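Local coordinates for acetylxylan esterase / glucomannan deacetylase (Cellvibrio japonicus, PDB 2W9X), which removes acetyl groups from the plant cell wall polysaccharides xylan and glucomannan, with a large preference for glucomannan, at residues W52-F57 and A190-N195; R143-I148 and L183-F188; G33-V38 and S217-T222. All coordinates share one frame; numbering follows the deposited sequence.

In the fold
All three contacts involve the hydrolase domain, whose parallel sheet has strand 191-196 at one edge. Contacts 1 and 3 join it to the N-terminal beta domain of this CE2 esterase, while contact 2 lies within the hydrolase domain and packs helix 180-187 on the sheet. Contacts 1 and 2 are buried and share that sheet, since strands 191-196 and 144-149 are neighbours in it. Contact 3 is partly buried. Its chemistry is that of one arginine held by a loop carbonyl and a tyrosine ring. Contact 1 mixes tyrosine hydroxyl bonds, waters and ring packing, whereas contact 2 is mostly apolar, with one arginine bond at its rim. Centres of contacts 2 and 3 lie about 17 Å apart.

Contact 1: W52-F57 and A190-N195; sequences WPAVYF and ADYQIN
Tyr56 OH is gripped by two groups of strand 191-196. It donates to Asp191 OD1 at 2.7 Å, on the carboxylate lone pair directed away from OD2. It also accepts from the backbone N of Tyr192, with an N-H...O angle of 153°. Asp191 OD1 lies at the ring edge and also forms a salt bridge with Arg141 and a hydrogen bond with His31 NE2. The two bonds hold the hydroxyl in place; packing on Tyr192 limits the turn of the ring. Tyr56 CG lies between the backbone N and the carbonyl carbon (chi1 59°), which turns the ring toward strand 191-196. Tyr56 CE2 sits over the centre of the Tyr192 ring, 3.4 Å from its CZ, with the planes inclined at 44°. Farther along, Ala54 CB packs on Ile194 CG1 at 3.5 Å. Waters bridge Pro53 O to Ile194 N and Ala54 O to Tyr192 O. Asn195 lies over one Trp52 face, its CB 4.3 Å from the six-membered ring centroid. Trp52 NE1 bonds to Tyr221 O, and Asn195 ND2 to Glu146. This buried seam joins the two domains: strand 56-62 begins here, facing edge strand 191-196 of the hydrolase sheet, with helix 180-187 packed against Tyr192 and Ile194.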
loop_
_atom_site.group_PDB
_atom_site.type_symbol
_atom_site.label_atom_id
_atom_site.label_comp_id
_atom_site.label_asym_id
_atom_site.label_seq_id
_atom_site.Cartn_x
_atom_site.Cartn_y
_atom_site.Cartn_z
ATOM N N TRP B 52 -4.257 -22.991 -17.423
ATOM C CA TRP B 52 -3.631 -22.093 -16.452
ATOM C C TRP B 52 -3.136 -22.927 -15.252
ATOM O O TRP B 52 -3.675 -24.006 -14.982
ATOM C CB TRP B 52 -4.598 -20.993 -16.002
ATOM C CG TRP B 52 -4.899 -19.936 -17.042
ATOM C CD1 TRP B 52 -6.013 -19.859 -17.813
ATOM C CD2 TRP B 52 -4.078 -18.805 -17.413
ATOM N NE1 TRP B 52 -5.949 -18.762 -18.647
ATOM C CE2 TRP B 52 -4.774 -18.098 -18.424
ATOM C CE3 TRP B 52 -2.826 -18.329 -16.999
ATOM C CZ2 TRP B 52 -4.266 -16.928 -19.025
ATOM C CZ3 TRP B 52 -2.315 -17.158 -17.599
ATOM C CH2 TRP B 52 -3.044 -16.471 -18.600
ATOM N N PRO B 53 -2.090 -22.449 -14.547
ATOM C CA PRO B 53 -1.540 -23.294 -13.475
ATOM C C PRO B 53 -2.494 -23.519 -12.285
ATOM O O PRO B 53 -3.463 -22.770 -12.117
ATOM C CB PRO B 53 -0.285 -22.534 -13.008
ATOM C CG PRO B 53 -0.151 -21.313 -13.855
ATOM C CD PRO B 53 -1.385 -21.162 -14.703
ATOM N N ALA B 54 -2.208 -24.554 -11.484
ATOM C CA ALA B 54 -2.744 -24.713 -10.118
ATOM C C ALA B 54 -4.259 -24.949 -9.987
ATOM O O ALA B 54 -4.836 -24.759 -8.903
ATOM C CB ALA B 54 -2.284 -23.543 -9.215
ATOM N N VAL B 55 -4.885 -25.365 -11.090
ATOM C CA VAL B 55 -6.287 -25.752 -11.132
ATOM C C VAL B 55 -6.541 -26.891 -10.128
ATOM O O VAL B 55 -5.647 -27.703 -9.865
ATOM C CB VAL B 55 -6.698 -26.148 -12.598
ATOM C CG1 VAL B 55 -7.968 -26.944 -12.634
ATOM C CG2 VAL B 55 -6.834 -24.899 -13.463
ATOM N N TYR B 56 -7.735 -26.914 -9.533
ATOM C CA TYR B 56 -8.111 -27.994 -8.608
ATOM C C TYR B 56 -9.590 -28.368 -8.656
ATOM O O TYR B 56 -10.442 -27.555 -9.044
ATOM C CB TYR B 56 -7.677 -27.687 -7.161
ATOM C CG TYR B 56 -8.244 -26.417 -6.561
ATOM C CD1 TYR B 56 -9.437 -26.440 -5.832
ATOM C CD2 TYR B 56 -7.573 -25.195 -6.703
ATOM C CE1 TYR B 56 -9.959 -25.277 -5.270
ATOM C CE2 TYR B 56 -8.085 -24.025 -6.145
ATOM C CZ TYR B 56 -9.275 -24.070 -5.427
ATOM O OH TYR B 56 -9.782 -22.923 -4.864
ATOM N N PHE B 57 -9.873 -29.605 -8.254
ATOM C CA PHE B 57 -11.232 -30.156 -8.182
ATOM C C PHE B 57 -11.441 -30.820 -6.820
ATOM O O PHE B 57 -10.570 -31.576 -6.347
ATOM C CB PHE B 57 -11.455 -31.187 -9.295
ATOM C CG PHE B 57 -11.165 -30.666 -10.677
ATOM C CD1 PHE B 57 -12.182 -30.098 -11.452
ATOM C CD2 PHE B 57 -9.887 -30.758 -11.216
ATOM C CE1 PHE B 57 -11.916 -29.618 -12.726
ATOM C CE2 PHE B 57 -9.615 -30.274 -12.498
ATOM C CZ PHE B 57 -10.629 -29.706 -13.250
ATOM N N ALA B 190 -9.365 -19.628 1.279
ATOM C CA ALA B 190 -9.977 -18.954 0.132
ATOM C C ALA B 190 -9.818 -19.785 -1.116
ATOM O O ALA B 190 -8.843 -20.510 -1.274
ATOM C CB ALA B 190 -9.344 -17.583 -0.081
ATOM N N ASP B 191 -10.789 -19.686 -2.012
ATOM C CA ASP B 191 -10.599 -20.245 -3.337
ATOM C C ASP B 191 -9.604 -19.389 -4.108
ATOM O O ASP B 191 -9.434 -18.201 -3.811
ATOM C CB ASP B 191 -11.938 -20.381 -4.068
ATOM C CG ASP B 191 -12.709 -21.596 -3.616
ATOM O OD1 ASP B 191 -12.155 -22.721 -3.652
ATOM O OD2 ASP B 191 -13.867 -21.417 -3.201
ATOM N N TYR B 192 -8.897 -19.986 -5.061
ATOM C CA TYR B 192 -7.870 -19.227 -5.769
ATOM C C TYR B 192 -7.793 -19.549 -7.231
ATOM O O TYR B 192 -8.099 -20.670 -7.646
ATOM C CB TYR B 192 -6.472 -19.404 -5.127
ATOM C CG TYR B 192 -5.982 -20.842 -4.978
ATOM C CD1 TYR B 192 -5.203 -21.450 -5.967
ATOM C CD2 TYR B 192 -6.266 -21.579 -3.820
ATOM C CE1 TYR B 192 -4.745 -22.765 -5.821
ATOM C CE2 TYR B 192 -5.794 -22.881 -3.655
ATOM C CZ TYR B 192 -5.039 -23.464 -4.649
ATOM O OH TYR B 192 -4.601 -24.753 -4.465
ATOM N N GLN B 193 -7.386 -18.538 -7.996
ATOM C CA GLN B 193 -6.996 -18.682 -9.390
ATOM C C GLN B 193 -5.563 -18.175 -9.521
ATOM O O GLN B 193 -5.228 -17.122 -8.982
ATOM C CB GLN B 193 -7.930 -17.871 -10.302
ATOM C CG GLN B 193 -9.342 -18.457 -10.425
ATOM C CD GLN B 193 -10.095 -17.924 -11.643
ATOM O OE1 GLN B 193 -11.233 -18.322 -11.909
ATOM N NE2 GLN B 193 -9.462 -17.012 -12.384
ATOM N N ILE B 194 -4.724 -18.942 -10.217
ATOM C CA ILE B 194 -3.326 -18.571 -10.478
ATOM C C ILE B 194 -3.179 -18.359 -11.981
ATOM O O ILE B 194 -2.834 -19.267 -12.729
ATOM C CB ILE B 194 -2.301 -19.629 -9.967
ATOM C CG1 ILE B 194 -2.622 -20.083 -8.528
ATOM C CG2 ILE B 194 -0.857 -19.112 -10.110
ATOM C CD1 ILE B 194 -2.531 -18.973 -7.443
ATOM N N ASN B 195 -3.450 -17.141 -12.419
ATOM C CA ASN B 195 -3.352 -16.814 -13.829
ATOM C C ASN B 195 -1.979 -16.232 -14.130
ATOM O O ASN B 195 -1.785 -15.017 -14.202
ATOM C CB ASN B 195 -4.500 -15.890 -14.213
ATOM C CG ASN B 195 -5.839 -16.556 -14.010
ATOM O OD1 ASN B 195 -6.005 -17.744 -14.327
ATOM N ND2 ASN B 195 -6.795 -15.820 -13.455
HETATM O O HOH W 1 -5.640 -21.429 -11.230
HETATM O O HOH W 2 -6.675 -22.606 -9.107
#

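Contact 2: R143-I148 and L183-F188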
loop_
_atom_site.group_PDB
_atom_site.type_symbol
_atom_site.label_atom_id
_atom_site.label_comp_id
_atom_site.label_asym_id
_atom_site.label_seq_id
_atom_site.Cartn_x
_atom_site.Cartn_y
_atom_site.Cartn_z
ATOM N N ARG B 143 -14.189 -16.343 0.855
ATOM C CA ARG B 143 -12.955 -15.672 0.477
ATOM C C ARG B 143 -12.472 -16.157 -0.877
ATOM O O ARG B 143 -12.515 -17.359 -1.178
ATOM C CB ARG B 143 -11.886 -15.894 1.534
ATOM C CG ARG B 143 -12.283 -15.350 2.876
ATOM C CD ARG B 143 -11.367 -15.851 3.949
ATOM N NE ARG B 143 -11.794 -15.340 5.244
ATOM C CZ ARG B 143 -11.129 -15.510 6.379
ATOM N NH1 ARG B 143 -9.992 -16.187 6.400
ATOM N NH2 ARG B 143 -11.612 -14.996 7.499
ATOM N N GLN B 144 -12.051 -15.199 -1.696
ATOM C CA GLN B 144 -11.519 -15.462 -3.025
ATOM C C GLN B 144 -10.316 -14.557 -3.277
ATOM O O GLN B 144 -10.357 -13.348 -2.995
ATOM C CB GLN B 144 -12.582 -15.216 -4.093
ATOM C CG GLN B 144 -13.779 -16.152 -4.059
ATOM C CD GLN B 144 -14.756 -15.851 -5.178
ATOM O OE1 GLN B 144 -14.747 -14.752 -5.751
ATOM N NE2 GLN B 144 -15.597 -16.822 -5.504
ATOM N N ILE B 145 -9.240 -15.156 -3.791
ATOM C CA ILE B 145 -7.995 -14.451 -4.079
ATOM C C ILE B 145 -7.441 -14.895 -5.439
ATOM O O ILE B 145 -7.474 -16.082 -5.783
ATOM C CB ILE B 145 -6.918 -14.651 -2.955
ATOM C CG1 ILE B 145 -5.673 -13.777 -3.227
ATOM C CG2 ILE B 145 -6.578 -16.145 -2.776
ATOM C CD1 ILE B 145 -4.785 -13.512 -1.975
ATOM N N GLU B 146 -6.948 -13.931 -6.211
ATOM C CA GLU B 146 -6.389 -14.215 -7.521
ATOM C C GLU B 146 -4.942 -13.777 -7.598
ATOM O O GLU B 146 -4.603 -12.663 -7.168
ATOM C CB GLU B 146 -7.218 -13.530 -8.621
ATOM C CG GLU B 146 -6.573 -13.601 -10.000
ATOM C CD GLU B 146 -7.521 -13.243 -11.126
ATOM O OE1 GLU B 146 -8.727 -13.080 -10.848
ATOM O OE2 GLU B 146 -7.064 -13.148 -12.287
ATOM N N PHE B 147 -4.093 -14.649 -8.145
ATOM C CA PHE B 147 -2.684 -14.323 -8.407
ATOM C C PHE B 147 -2.428 -14.255 -9.891
ATOM O O PHE B 147 -2.690 -15.207 -10.622
ATOM C CB PHE B 147 -1.738 -15.338 -7.750
ATOM C CG PHE B 147 -1.734 -15.253 -6.249
ATOM C CD1 PHE B 147 -0.748 -14.541 -5.592
ATOM C CD2 PHE B 147 -2.759 -15.842 -5.501
ATOM C CE1 PHE B 147 -0.732 -14.449 -4.178
ATOM C CE2 PHE B 147 -2.762 -15.748 -4.096
ATOM C CZ PHE B 147 -1.743 -15.042 -3.437
ATOM N N ILE B 148 -1.930 -13.104 -10.325
ATOM C CA ILE B 148 -1.637 -12.855 -11.733
ATOM C C ILE B 148 -0.141 -12.643 -11.823
ATOM O O ILE B 148 0.437 -11.895 -11.021
ATOM C CB ILE B 148 -2.385 -11.605 -12.276
ATOM C CG1 ILE B 148 -3.900 -11.688 -11.993
ATOM C CG2 ILE B 148 -2.120 -11.449 -13.764
ATOM C CD1 ILE B 148 -4.696 -10.400 -12.385
ATOM N N LEU B 183 -0.384 -21.274 -1.363
ATOM C CA LEU B 183 -0.055 -21.288 0.069
ATOM C C LEU B 183 -0.708 -20.126 0.809
ATOM O O LEU B 183 -1.227 -20.309 1.912
ATOM C CB LEU B 183 1.461 -21.259 0.313
ATOM C CG LEU B 183 2.387 -22.371 -0.175
ATOM C CD1 LEU B 183 3.814 -22.019 0.249
ATOM C CD2 LEU B 183 1.965 -23.784 0.309
ATOM N N THR B 184 -0.686 -18.934 0.211
ATOM C CA THR B 184 -1.412 -17.797 0.786
ATOM C C THR B 184 -2.931 -18.048 0.879
ATOM O O THR B 184 -3.529 -17.823 1.925
ATOM C CB THR B 184 -1.082 -16.468 0.052
ATOM O OG1 THR B 184 0.344 -16.279 0.054
ATOM C CG2 THR B 184 -1.722 -15.277 0.735
ATOM N N ALA B 185 -3.548 -18.505 -0.204
ATOM C CA ALA B 185 -4.988 -18.755 -0.210
ATOM C C ALA B 185 -5.404 -19.777 0.871
ATOM O O ALA B 185 -6.421 -19.617 1.542
ATOM C CB ALA B 185 -5.415 -19.224 -1.564
ATOM N N LYS B 186 -4.589 -20.813 1.053
ATOM C CA LYS B 186 -4.899 -21.882 2.014
ATOM C C LYS B 186 -4.871 -21.431 3.478
ATOM O O LYS B 186 -5.643 -21.947 4.305
ATOM C CB LYS B 186 -4.012 -23.102 1.761
ATOM C CG LYS B 186 -4.461 -23.877 0.505
ATOM C CD LYS B 186 -3.536 -25.035 0.180
ATOM C CE LYS B 186 -4.089 -25.851 -0.969
ATOM N NZ LYS B 186 -3.190 -27.005 -1.292
ATOM N N ALA B 187 -4.020 -20.446 3.790
ATOM C CA ALA B 187 -3.965 -19.873 5.144
ATOM C C ALA B 187 -5.257 -19.131 5.503
ATOM O O ALA B 187 -5.573 -18.958 6.682
ATOM C CB ALA B 187 -2.749 -18.954 5.308
ATOM N N PHE B 188 -6.006 -18.704 4.488
ATOM C CA PHE B 188 -7.260 -17.987 4.708
ATOM C C PHE B 188 -8.490 -18.816 4.308
ATOM O O PHE B 188 -9.612 -18.318 4.373
ATOM C CB PHE B 188 -7.252 -16.647 3.954
ATOM C CG PHE B 188 -6.226 -15.667 4.457
ATOM C CD1 PHE B 188 -6.471 -14.905 5.601
ATOM C CD2 PHE B 188 -5.013 -15.490 3.780
ATOM C CE1 PHE B 188 -5.513 -13.987 6.084
ATOM C CE2 PHE B 188 -4.047 -14.576 4.251
ATOM C CZ PHE B 188 -4.297 -13.819 5.402
#
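Arg143 touches Phe188 where helix 180-187 runs out, within the alpha/beta fold of the SGNH (GDSL) hydrolases. Strand 144-149, helix 180-187 and strand 191-196 form a beta-alpha-beta crossover between neighbouring parallel strands, with other helices in the long connection. Helix 183-187 lies over strand 144-148, nearly antiparallel to it at 171°, with the axes 9.2 Å apart. The Arg143 chain is extended from CG to NE, which carries the guanidinium out to the end of the helix. There NH1 donates to Phe188 O at 3.0 Å, with an N-H...O angle of 143°. The bond is bent: the donor is tilted from the carbonyl plane, and the oxygen lies out of the guanidinium plane. NH1 also comes to the edge of the Phe188 ring. Trp360 adds a cation-pi contact to Arg143 and meets the ring of Phe188.

Ile145 follows, directed at the helix. Its CG2 branch touches Ala185 CB at 3.5 Å, a close aliphatic contact. With CG1 anti to the backbone N (chi1 -174°), CG2 falls between the backbone N and the carbonyl carbon, and from there it reaches the alanine. The side chain of Glu146 turns to the other side of the strand, where it bonds to Trp235.

Phe147 is the last of residues 143-148 to touch the helix. Its ring and the Thr184 side chain cross at about a right angle. The hydroxyl of Thr184 is used within the helix, on Phe180 O. From helix 339-354, Leu349 packs on Thr184 and Leu353 on Phe188. Against the phenylalanine, Thr184 offers carbon: Phe147 CZ lies 3.8 Å from Thr184 CB.

Contact 3: G33-V38 and S217-T222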
loop_
_atom_site.group_PDB
_atom_site.type_symbol
_atom_site.label_atom_id
_atom_site.label_comp_id
_atom_site.label_asym_id
_atom_site.label_seq_id
_atom_site.Cartn_x
_atom_site.Cartn_y
_atom_site.Cartn_z
ATOM N N GLY B 33 -11.651 -25.114 -8.620
ATOM C CA GLY B 33 -10.784 -23.960 -8.485
ATOM C C GLY B 33 -10.001 -23.700 -9.759
ATOM O O GLY B 33 -9.477 -24.625 -10.383
ATOM N N GLY B 34 -9.931 -22.432 -10.153
ATOM C CA GLY B 34 -9.166 -22.063 -11.328
ATOM C C GLY B 34 -10.017 -22.071 -12.578
ATOM O O GLY B 34 -11.163 -22.567 -12.575
ATOM N N ARG B 35 -9.446 -21.506 -13.642
ATOM C CA ARG B 35 -10.123 -21.343 -14.916
ATOM C C ARG B 35 -10.240 -22.683 -15.616
ATOM O O ARG B 35 -9.244 -23.351 -15.875
ATOM C CB ARG B 35 -9.378 -20.341 -15.801
ATOM C CG ARG B 35 -9.520 -18.916 -15.343
ATOM C CD ARG B 35 -8.716 -17.997 -16.220
ATOM N NE ARG B 35 -8.963 -16.598 -15.893
ATOM C CZ ARG B 35 -8.403 -15.575 -16.526
ATOM N NH1 ARG B 35 -7.553 -15.788 -17.528
ATOM N NH2 ARG B 35 -8.706 -14.337 -16.163
ATOM N N VAL B 36 -11.477 -23.062 -15.916
ATOM C CA VAL B 36 -11.778 -24.353 -16.506
ATOM C C VAL B 36 -12.869 -24.153 -17.549
ATOM O O VAL B 36 -13.864 -23.467 -17.294
ATOM C CB VAL B 36 -12.234 -25.368 -15.414
ATOM C CG1 VAL B 36 -12.932 -26.546 -16.024
ATOM C CG2 VAL B 36 -11.056 -25.849 -14.585
ATOM N N LEU B 37 -12.656 -24.725 -18.730
ATOM C CA LEU B 37 -13.673 -24.792 -19.761
ATOM C C LEU B 37 -14.533 -26.026 -19.465
ATOM O O LEU B 37 -14.061 -27.166 -19.594
ATOM C CB LEU B 37 -13.024 -24.924 -21.145
ATOM C CG LEU B 37 -13.668 -24.332 -22.413
ATOM C CD1 LEU B 37 -13.391 -25.231 -23.608
ATOM C CD2 LEU B 37 -15.171 -24.035 -22.290
ATOM N N VAL B 38 -15.776 -25.798 -19.038
ATOM C CA VAL B 38 -16.712 -26.898 -18.763
ATOM C C VAL B 38 -17.578 -27.168 -19.988
ATOM O O VAL B 38 -18.267 -26.277 -20.483
ATOM C CB VAL B 38 -17.589 -26.653 -17.485
ATOM C CG1 VAL B 38 -16.709 -26.376 -16.263
ATOM C CG2 VAL B 38 -18.575 -25.504 -17.680
ATOM N N SER B 217 -2.224 -9.906 -22.839
ATOM C CA SER B 217 -2.955 -10.376 -24.028
ATOM C C SER B 217 -3.448 -11.816 -23.854
ATOM O O SER B 217 -4.429 -12.214 -24.460
ATOM C CB SER B 217 -2.105 -10.236 -25.301
ATOM O OG SER B 217 -1.018 -11.140 -25.269
ATOM N N LEU B 218 -2.768 -12.575 -22.996
ATOM C CA LEU B 218 -3.157 -13.942 -22.677
ATOM C C LEU B 218 -4.266 -13.952 -21.649
ATOM O O LEU B 218 -5.102 -14.855 -21.630
ATOM C CB LEU B 218 -1.967 -14.709 -22.101
ATOM C CG LEU B 218 -0.764 -14.941 -23.025
ATOM C CD1 LEU B 218 0.424 -15.343 -22.172
ATOM C CD2 LEU B 218 -1.070 -16.009 -24.049
ATOM N N TYR B 219 -4.253 -12.926 -20.799
ATOM C CA TYR B 219 -5.093 -12.857 -19.611
ATOM C C TYR B 219 -6.605 -13.023 -19.841
ATOM O O TYR B 219 -7.269 -13.619 -19.002
ATOM C CB TYR B 219 -4.799 -11.588 -18.792
ATOM C CG TYR B 219 -5.616 -11.565 -17.520
ATOM C CD1 TYR B 219 -5.169 -12.225 -16.356
ATOM C CD2 TYR B 219 -6.855 -10.920 -17.486
ATOM C CE1 TYR B 219 -5.944 -12.235 -15.204
ATOM C CE2 TYR B 219 -7.629 -10.919 -16.333
ATOM C CZ TYR B 219 -7.165 -11.586 -15.199
ATOM O OH TYR B 219 -7.957 -11.571 -14.075
ATOM N N PRO B 220 -7.163 -12.489 -20.951
ATOM C CA PRO B 220 -8.622 -12.584 -21.101
ATOM C C PRO B 220 -9.180 -13.989 -21.351
ATOM O O PRO B 220 -10.388 -14.172 -21.293
ATOM C CB PRO B 220 -8.905 -11.701 -22.330
ATOM C CG PRO B 220 -7.694 -10.822 -22.458
ATOM C CD PRO B 220 -6.578 -11.738 -22.074
ATOM N N TYR B 221 -8.315 -14.963 -21.615
ATOM C CA TYR B 221 -8.778 -16.248 -22.127
ATOM C C TYR B 221 -8.750 -17.383 -21.112
ATOM O O TYR B 221 -7.851 -17.473 -20.276
ATOM C CB TYR B 221 -8.037 -16.617 -23.418
ATOM C CG TYR B 221 -8.205 -15.558 -24.482
ATOM C CD1 TYR B 221 -9.386 -15.472 -25.233
ATOM C CD2 TYR B 221 -7.204 -14.613 -24.713
ATOM C CE1 TYR B 221 -9.556 -14.481 -26.199
ATOM C CE2 TYR B 221 -7.363 -13.617 -25.678
ATOM C CZ TYR B 221 -8.539 -13.559 -26.418
ATOM O OH TYR B 221 -8.689 -12.581 -27.373
ATOM N N THR B 222 -9.776 -18.232 -21.208
ATOM C CA THR B 222 -9.967 -19.417 -20.364
ATOM C C THR B 222 -8.797 -20.388 -20.497
ATOM O O THR B 222 -8.398 -21.046 -19.516
ATOM C CB THR B 222 -11.285 -20.138 -20.752
ATOM O OG1 THR B 222 -12.375 -19.228 -20.588
ATOM C CG2 THR B 222 -11.548 -21.375 -19.883
HETATM O O HOH W 3 -7.620 -23.156 -17.687
#
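A type I beta turn, Leu218 to Tyr221, at the end of the helix that starts at 215, receives Arg35 from the N-terminal domain. Arg35 NH1 donates to Tyr219 O at 2.6 Å, with an N-H...O angle of 150°. Arg35 NH2 adds a weak bond to the same oxygen, Tyr219 O, at 3.3 Å. One carbonyl thus faces two nitrogens of the guanidinium. The Tyr219 ring adds a cation-pi contact. Arg35 CZ lies 4.5 Å from the ring centroid, over the face, and NH2 is offset toward the rim near Tyr219 CZ. The guanidinium and ring planes are 58° apart. The ring stands beside its own carbonyl because CG is anti to the backbone N (chi1 -177°), so one arginine can meet both. Tyr219 OH bonds to Glu146 of the hydrolase sheet. On Arg35, Trp52 makes a second cation-pi contact. Nearer the backbone, Thr222 CG2 packs against Leu37 CB at 4.0 Å. The contact joins the segment that leads into strand 37-39 to the loop that follows the helix starting at 215. Arg35 also rests on Gln193 and Asn195 of strand 191-196, and Val36 packs on strand 47-50.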